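Local coordinates for putative lipoprotein YerB (Bacillus subtilis, PDB 2PSB) that is a putative membrane-anchored lipoprotein of unknown function that interacts with PcrA, an interaction not essential for viability or repair of UV lesions, at residues A[57-65]-A[188-199]. Numbering follows the deposited sequence.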
loop_
_atom_site.group_PDB
_atom_site.type_symbol
_atom_site.label_atom_id
_atom_site.label_comp_id
_atom_site.label_asym_id
_atom_site.label_seq_id
_atom_site.Cartn_x
_atom_site.Cartn_y
_atom_site.Cartn_z
ATOM N N GLU A 57 -1.575 -4.165 0.028
ATOM C CA GLU A 57 -2.776 -4.731 -0.556
ATOM C C GLU A 57 -3.493 -5.562 0.493
ATOM O O GLU A 57 -2.865 -6.304 1.244
ATOM C CB GLU A 57 -2.406 -5.596 -1.775
ATOM C CG GLU A 57 -3.574 -6.320 -2.447
ATOM C CD GLU A 57 -3.142 -7.097 -3.690
ATOM O OE1 GLU A 57 -4.029 -7.455 -4.491
ATOM O OE2 GLU A 57 -1.923 -7.354 -3.867
ATOM N N ALA A 58 -4.811 -5.425 0.546
ATOM C CA ALA A 58 -5.613 -6.177 1.504
ATOM C C ALA A 58 -7.040 -6.261 0.999
ATOM O O ALA A 58 -7.460 -5.457 0.153
ATOM C CB ALA A 58 -5.579 -5.508 2.899
ATOM N N LEU A 59 -7.782 -7.247 1.501
ATOM C CA LEU A 59 -9.170 -7.427 1.090
ATOM C C LEU A 59 -9.980 -6.248 1.566
ATOM O O LEU A 59 -9.800 -5.775 2.680
ATOM C CB LEU A 59 -9.769 -8.716 1.678
ATOM C CG LEU A 59 -9.337 -10.046 1.043
ATOM C CD1 LEU A 59 -9.862 -11.205 1.858
ATOM C CD2 LEU A 59 -9.852 -10.121 -0.376
ATOM N N ALA A 60 -10.871 -5.772 0.707
ATOM C CA ALA A 60 -11.738 -4.651 1.035
ATOM C C ALA A 60 -13.189 -5.038 0.733
ATOM O O ALA A 60 -13.910 -5.525 1.607
ATOM C CB ALA A 60 -11.331 -3.423 0.226
ATOM N N GLU A 61 -13.596 -4.837 -0.516
ATOM C CA GLU A 61 -14.955 -5.140 -0.971
ATOM C C GLU A 61 -15.081 -6.595 -1.452
ATOM O O GLU A 61 -14.536 -6.963 -2.491
ATOM C CB GLU A 61 -15.320 -4.181 -2.113
ATOM C CG GLU A 61 -16.797 -4.108 -2.493
ATOM C CD GLU A 61 -17.632 -3.279 -1.525
ATOM O OE1 GLU A 61 -18.740 -2.858 -1.921
ATOM O OE2 GLU A 61 -17.196 -3.056 -0.374
ATOM N N GLY A 62 -15.793 -7.419 -0.694
ATOM C CA GLY A 62 -15.970 -8.808 -1.084
ATOM C C GLY A 62 -14.660 -9.533 -1.303
ATOM O O GLY A 62 -13.839 -9.632 -0.391
ATOM N N GLN A 63 -14.453 -10.050 -2.508
ATOM C CA GLN A 63 -13.212 -10.753 -2.796
ATOM C C GLN A 63 -12.254 -9.851 -3.564
ATOM O O GLN A 63 -11.302 -10.325 -4.179
ATOM C CB GLN A 63 -13.484 -12.030 -3.603
ATOM C CG GLN A 63 -12.498 -13.152 -3.302
ATOM C CD GLN A 63 -12.589 -13.638 -1.860
ATOM O OE1 GLN A 63 -11.608 -14.115 -1.294
ATOM N NE2 GLN A 63 -13.772 -13.524 -1.263
ATOM N N ILE A 64 -12.514 -8.549 -3.530
ATOM C CA ILE A 64 -11.662 -7.592 -4.220
ATOM C C ILE A 64 -10.716 -6.945 -3.214
ATOM O O ILE A 64 -11.115 -6.617 -2.090
ATOM C CB ILE A 64 -12.503 -6.496 -4.919
ATOM C CG1 ILE A 64 -13.307 -7.114 -6.072
ATOM C CG2 ILE A 64 -11.599 -5.368 -5.442
ATOM C CD1 ILE A 64 -12.473 -7.508 -7.292
ATOM N N THR A 65 -9.459 -6.779 -3.618
ATOM C CA THR A 65 -8.459 -6.168 -2.756
ATOM C C THR A 65 -8.305 -4.695 -3.095
ATOM O O THR A 65 -8.733 -4.234 -4.151
ATOM C CB THR A 65 -7.084 -6.818 -2.912
ATOM O OG1 THR A 65 -6.674 -6.723 -4.273
ATOM C CG2 THR A 65 -7.117 -8.266 -2.487
ATOM N N TYR A 188 -6.378 -14.611 -3.801
ATOM C CA TYR A 188 -7.390 -14.017 -2.935
ATOM C C TYR A 188 -8.773 -14.510 -3.326
ATOM O O TYR A 188 -9.683 -14.513 -2.508
ATOM C CB TYR A 188 -7.370 -12.489 -3.038
ATOM C CG TYR A 188 -6.248 -11.808 -2.296
ATOM C CD1 TYR A 188 -5.177 -11.229 -2.980
ATOM C CD2 TYR A 188 -6.277 -11.704 -0.908
ATOM C CE1 TYR A 188 -4.169 -10.547 -2.290
ATOM C CE2 TYR A 188 -5.278 -11.036 -0.211
ATOM C CZ TYR A 188 -4.232 -10.456 -0.900
ATOM O OH TYR A 188 -3.287 -9.752 -0.190
ATOM N N GLY A 189 -8.927 -14.918 -4.580
ATOM C CA GLY A 189 -10.215 -15.392 -5.057
ATOM C C GLY A 189 -10.775 -16.581 -4.301
ATOM O O GLY A 189 -10.081 -17.201 -3.497
ATOM N N THR A 190 -12.042 -16.893 -4.555
ATOM C CA THR A 190 -12.707 -18.024 -3.909
ATOM C C THR A 190 -13.288 -18.992 -4.947
ATOM O O THR A 190 -12.904 -18.971 -6.117
ATOM C CB THR A 190 -13.852 -17.554 -2.981
ATOM O OG1 THR A 190 -14.346 -18.672 -2.233
ATOM C CG2 THR A 190 -14.995 -16.966 -3.795
ATOM N N ASN A 191 -14.221 -19.829 -4.504
ATOM C CA ASN A 191 -14.869 -20.820 -5.353
ATOM C C ASN A 191 -15.259 -20.374 -6.761
ATOM O O ASN A 191 -14.983 -21.078 -7.732
ATOM C CB ASN A 191 -16.104 -21.373 -4.638
ATOM C CG ASN A 191 -15.752 -22.417 -3.597
ATOM O OD1 ASN A 191 -15.058 -22.136 -2.613
ATOM N ND2 ASN A 191 -16.225 -23.637 -3.814
ATOM N N ASN A 192 -15.906 -19.220 -6.881
ATOM C CA ASN A 192 -16.324 -18.738 -8.194
ATOM C C ASN A 192 -15.516 -17.538 -8.685
ATOM O O ASN A 192 -15.214 -17.430 -9.879
ATOM C CB ASN A 192 -17.826 -18.420 -8.182
ATOM C CG ASN A 192 -18.244 -17.581 -6.986
ATOM O OD1 ASN A 192 -17.827 -17.835 -5.854
ATOM N ND2 ASN A 192 -19.090 -16.583 -7.232
ATOM N N VAL A 193 -15.156 -16.644 -7.771
ATOM C CA VAL A 193 -14.374 -15.472 -8.146
ATOM C C VAL A 193 -12.885 -15.757 -8.016
ATOM O O VAL A 193 -12.457 -16.507 -7.138
ATOM C CB VAL A 193 -14.723 -14.252 -7.270
ATOM C CG1 VAL A 193 -16.197 -13.919 -7.416
ATOM C CG2 VAL A 193 -14.374 -14.530 -5.822
ATOM N N THR A 194 -12.097 -15.157 -8.898
ATOM C CA THR A 194 -10.655 -15.345 -8.880
ATOM C C THR A 194 -9.934 -13.996 -8.749
ATOM O O THR A 194 -10.388 -12.976 -9.276
ATOM C CB THR A 194 -10.187 -16.072 -10.168
ATOM O OG1 THR A 194 -8.800 -16.420 -10.055
ATOM C CG2 THR A 194 -10.390 -15.190 -11.385
ATOM N N ASN A 195 -8.822 -14.005 -8.020
ATOM C CA ASN A 195 -8.000 -12.819 -7.800
ATOM C C ASN A 195 -6.599 -13.358 -7.511
ATOM O O ASN A 195 -6.259 -13.661 -6.369
ATOM C CB ASN A 195 -8.537 -12.020 -6.604
ATOM C CG ASN A 195 -7.901 -10.639 -6.476
ATOM O OD1 ASN A 195 -8.279 -9.856 -5.605
ATOM N ND2 ASN A 195 -6.937 -10.336 -7.343
ATOM N N LEU A 196 -5.804 -13.484 -8.569
ATOM C CA LEU A 196 -4.447 -14.022 -8.479
ATOM C C LEU A 196 -3.363 -12.969 -8.680
ATOM O O LEU A 196 -3.363 -12.249 -9.676
ATOM C CB LEU A 196 -4.265 -15.136 -9.520
ATOM C CG LEU A 196 -2.883 -15.778 -9.678
ATOM C CD1 LEU A 196 -2.534 -16.590 -8.430
ATOM C CD2 LEU A 196 -2.878 -16.669 -10.917
ATOM N N VAL A 197 -2.446 -12.896 -7.718
ATOM C CA VAL A 197 -1.326 -11.962 -7.753
ATOM C C VAL A 197 -0.031 -12.777 -7.808
ATOM O O VAL A 197 0.110 -13.770 -7.103
ATOM C CB VAL A 197 -1.318 -11.052 -6.487
ATOM C CG1 VAL A 197 -0.119 -10.121 -6.520
ATOM C CG2 VAL A 197 -2.602 -10.232 -6.430
ATOM N N GLU A 198 0.911 -12.357 -8.644
ATOM C CA GLU A 198 2.167 -13.086 -8.770
ATOM C C GLU A 198 3.337 -12.119 -8.758
ATOM O O GLU A 198 3.250 -11.014 -9.293
ATOM C CB GLU A 198 2.186 -13.891 -10.081
ATOM C CG GLU A 198 0.814 -14.387 -10.533
ATOM C CD GLU A 198 0.867 -15.181 -11.833
ATOM O OE1 GLU A 198 -0.171 -15.282 -12.527
ATOM O OE2 GLU A 198 1.946 -15.714 -12.159
ATOM N N TYR A 199 4.431 -12.533 -8.132
ATOM C CA TYR A 199 5.626 -11.706 -8.078
ATOM C C TYR A 199 6.766 -12.539 -8.646
ATOM O O TYR A 199 7.061 -13.635 -8.165
ATOM C CB TYR A 199 5.929 -11.260 -6.636
ATOM C CG TYR A 199 4.857 -10.362 -6.029
ATOM C CD1 TYR A 199 3.808 -10.897 -5.282
ATOM C CD2 TYR A 199 4.872 -8.981 -6.240
ATOM C CE1 TYR A 199 2.803 -10.081 -4.758
ATOM C CE2 TYR A 199 3.862 -8.157 -5.718
ATOM C CZ TYR A 199 2.840 -8.716 -4.986
ATOM O OH TYR A 199 1.838 -7.923 -4.487
#
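The methyl group of Thr65 sits over one face of the Tyr188 ring, near its centre. Thr65 CG2 stands 3.5 Å from the ring centroid and 10° off its normal, a CH-pi contact. Leu59 reaches the same ring obliquely, with CD2 3.9 Å from Tyr188 CD2. Leu59 and Tyr188 run alongside each other, pointing opposite ways.

Glu57 runs out fully extended, CG anti to the backbone N (chi1 177°), and this brings its carboxylate obliquely to the CE1 side of the ring, the two planes 44° apart. There OE1 approaches Tyr188 CE1 at 3.8 Å and the methyl CG2 of Val197 at 3.7 Å. The carboxylate is buried, but its polar needs are met. Thr65 OG1 donates to Glu57 OE1 at 2.8 Å, on the anti lone pair, and is also hydrogen-bonded to Asn39 ND2. Glu57 OE2 forms a salt bridge with Arg210. An alanine in place of Glu57 would probably leave Arg210 without this carboxylate, free Thr65 OG1 from one of its partners and open a gap beside Tyr188 and Val197, where the carboxylate rests.

At the other end, the type II' turn from Glu61 to Ile64 brings Gln63 over the loop that begins at Tyr188. Its aliphatic part packs on Val193, CG to CG2 at 3.4 Å, and CG also meets Gly189 CA at 3.6 Å.

The contact joins the N-terminal and C-terminal DUF3048 regions of the chain. Strand 54-59 and its hairpin partner 65-71 supply one side; strand 196-202 and the loop linking it to its antiparallel neighbour 183-187 supply the other. Strand 293-298 pairs in parallel with 54-59, and its Ile297 O and Asn296 OD1 are hydrogen-bonded to the Tyr188 hydroxyl.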